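Ras-3 from Cryphonectria parasitica (Cryphonectria parasitica, PDB 4KU4) belongs to the Ras family of small P-loop proteins and is seen with guanosine-5'-diphosphate and magnesium ions. Local coordinates at residues D15-L20 with L88-F93. Residues are numbered along the deposited sequence; the frame is centred on the assembly and turned at random.
Sequences DKIAML and LFVIVF
K16, A18 and L20 alternate with L88, V90 and V92 in a ladder of five backbone hydrogen bonds that joins two parallel strands. It starts with L88 N on K16 O, passes through A18, which uses N on L88 O and O on V90 N, continues with L20 N on V90 O, and ends with V92 N on L20 O (2.8 Å). The N-H...O angle from V90 N to A18 O is 174°. Between these rungs, CA-H...O contacts such as I17 CA to L88 O (3.2 Å) give four of the five acceptor carbonyls, those of L88, A18, V90 and L20, a second, weaker partner.

On one face, I17, M19, L88, V90 and V92 interlock. I17 CG2, anti to its own N, rests on V90 CG2 at 3.7 Å. The M19 chain, bent at chi2 (-65°) and chi3 (-68°), lays SD against V90 CB (3.9 Å) and carries CE to V92 CG2 (3.8 Å). F186 of helix 182-196 covers M19 and V90.

The other face holds A18, L20, F89 and I91. A18 CB meets F89 CE1 at 3.8 Å and L20 CD1 meets F89 CD1 at 4.0 Å, both obliquely to the ring; helix 98-118 packs over this side, with V111 on L20 and A104 on I91.

Strands 60-67 and 140-145 flank the pair, placing it in the middle of the Ras-type sheet. The five cross-strand bonds, bonds of D15, I17 and M19 to strand 60-67, and T69 OG1 on M19 O satisfy much of the polar backbone, while apolar side chains cover both faces of this buried pair, whose V92 side chain is about 6 Å from the bound guanosine-5'-diphosphate.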
loop_
_atom_site.group_PDB
_atom_site.type_symbol
_atom_site.label_atom_id
_atom_site.label_comp_id
_atom_site.label_asym_id
_atom_site.label_seq_id
_atom_site.Cartn_x
_atom_site.Cartn_y
_atom_site.Cartn_z
ATOM N N ASP A 15 1.199 -12.755 -5.764
ATOM C CA ASP A 15 0.672 -11.943 -4.660
ATOM C C ASP A 15 -0.325 -10.888 -5.116
ATOM O O ASP A 15 -0.061 -10.140 -6.059
ATOM C CB ASP A 15 1.819 -11.265 -3.921
ATOM C CG ASP A 15 2.751 -12.254 -3.272
ATOM O OD1 ASP A 15 2.409 -12.753 -2.172
ATOM O OD2 ASP A 15 3.829 -12.519 -3.852
ATOM N N LYS A 16 -1.454 -10.806 -4.420
ATOM C CA LYS A 16 -2.489 -9.835 -4.756
ATOM C C LYS A 16 -2.512 -8.739 -3.712
ATOM O O LYS A 16 -2.844 -8.982 -2.557
ATOM C CB LYS A 16 -3.861 -10.522 -4.834
ATOM C CG LYS A 16 -4.048 -11.425 -6.041
ATOM C CD LYS A 16 -5.094 -12.484 -5.755
ATOM C CE LYS A 16 -5.465 -13.283 -6.996
ATOM N NZ LYS A 16 -6.171 -14.564 -6.647
ATOM N N ILE A 17 -2.152 -7.531 -4.120
ATOM C CA ILE A 17 -2.110 -6.397 -3.221
ATOM C C ILE A 17 -3.171 -5.370 -3.604
ATOM O O ILE A 17 -3.334 -5.054 -4.786
ATOM C CB ILE A 17 -0.749 -5.696 -3.315
ATOM C CG1 ILE A 17 0.385 -6.710 -3.156
ATOM C CG2 ILE A 17 -0.674 -4.613 -2.287
ATOM C CD1 ILE A 17 1.758 -6.116 -3.346
ATOM N N ALA A 18 -3.887 -4.840 -2.610
ATOM C CA ALA A 18 -4.796 -3.727 -2.875
ATOM C C ALA A 18 -4.252 -2.383 -2.346
ATOM O O ALA A 18 -3.721 -2.313 -1.246
ATOM C CB ALA A 18 -6.211 -4.023 -2.326
ATOM N N MET A 19 -4.364 -1.337 -3.162
ATOM C CA MET A 19 -4.131 0.039 -2.709
ATOM C C MET A 19 -5.377 0.598 -2.046
ATOM O O MET A 19 -6.465 0.479 -2.584
ATOM C CB MET A 19 -3.788 0.933 -3.891
ATOM C CG MET A 19 -2.710 0.367 -4.767
ATOM S SD MET A 19 -1.140 0.254 -3.900
ATOM C CE MET A 19 -0.746 1.986 -3.694
ATOM N N LEU A 20 -5.206 1.184 -0.873
ATOM C CA LEU A 20 -6.294 1.935 -0.221
ATOM C C LEU A 20 -5.786 3.305 0.211
ATOM O O LEU A 20 -4.576 3.510 0.347
ATOM C CB LEU A 20 -6.829 1.172 0.991
ATOM C CG LEU A 20 -7.406 -0.221 0.748
ATOM C CD1 LEU A 20 -7.611 -0.991 2.067
ATOM C CD2 LEU A 20 -8.694 -0.129 -0.054
ATOM N N LEU A 88 -2.762 -8.773 0.538
ATOM C CA LEU A 88 -1.871 -7.823 1.175
ATOM C C LEU A 88 -2.348 -6.425 0.843
ATOM O O LEU A 88 -2.999 -6.218 -0.178
ATOM C CB LEU A 88 -0.447 -8.010 0.664
ATOM C CG LEU A 88 0.078 -9.444 0.644
ATOM C CD1 LEU A 88 1.363 -9.561 -0.179
ATOM C CD2 LEU A 88 0.290 -9.976 2.067
ATOM N N PHE A 89 -1.997 -5.463 1.691
ATOM C CA PHE A 89 -2.537 -4.121 1.595
ATOM C C PHE A 89 -1.536 -3.000 1.793
ATOM O O PHE A 89 -0.709 -3.025 2.704
ATOM C CB PHE A 89 -3.692 -3.961 2.590
ATOM C CG PHE A 89 -4.838 -4.886 2.320
ATOM C CD1 PHE A 89 -5.871 -4.499 1.480
ATOM C CD2 PHE A 89 -4.861 -6.157 2.867
ATOM C CE1 PHE A 89 -6.925 -5.348 1.205
ATOM C CE2 PHE A 89 -5.916 -7.019 2.600
ATOM C CZ PHE A 89 -6.947 -6.610 1.755
ATOM N N VAL A 90 -1.637 -2.010 0.920
ATOM C CA VAL A 90 -0.856 -0.802 1.027
ATOM C C VAL A 90 -1.843 0.333 1.251
ATOM O O VAL A 90 -2.617 0.677 0.355
ATOM C CB VAL A 90 -0.059 -0.564 -0.252
ATOM C CG1 VAL A 90 0.751 0.729 -0.145
ATOM C CG2 VAL A 90 0.856 -1.772 -0.541
ATOM N N ILE A 91 -1.837 0.889 2.463
ATOM C CA ILE A 91 -2.743 1.970 2.816
ATOM C C ILE A 91 -1.971 3.280 2.809
ATOM O O ILE A 91 -1.080 3.487 3.626
ATOM C CB ILE A 91 -3.406 1.678 4.162
ATOM C CG1 ILE A 91 -4.027 0.281 4.103
ATOM C CG2 ILE A 91 -4.428 2.770 4.519
ATOM C CD1 ILE A 91 -4.865 -0.056 5.336
ATOM N N VAL A 92 -2.303 4.135 1.846
ATOM C CA VAL A 92 -1.528 5.339 1.574
ATOM C C VAL A 92 -2.154 6.605 2.170
ATOM O O VAL A 92 -3.373 6.828 2.093
ATOM C CB VAL A 92 -1.372 5.535 0.048
ATOM C CG1 VAL A 92 -0.401 6.670 -0.253
ATOM C CG2 VAL A 92 -0.898 4.246 -0.597
ATOM N N PHE A 93 -1.309 7.439 2.764
ATOM C CA PHE A 93 -1.725 8.785 3.151
ATOM C C PHE A 93 -0.695 9.790 2.627
ATOM O O PHE A 93 0.363 9.392 2.130
ATOM C CB PHE A 93 -1.945 8.897 4.663
ATOM C CG PHE A 93 -0.695 8.894 5.476
ATOM C CD1 PHE A 93 -0.089 10.093 5.842
ATOM C CD2 PHE A 93 -0.160 7.701 5.944
ATOM C CE1 PHE A 93 1.062 10.104 6.623
ATOM C CE2 PHE A 93 0.985 7.700 6.732
ATOM C CZ PHE A 93 1.594 8.909 7.076
#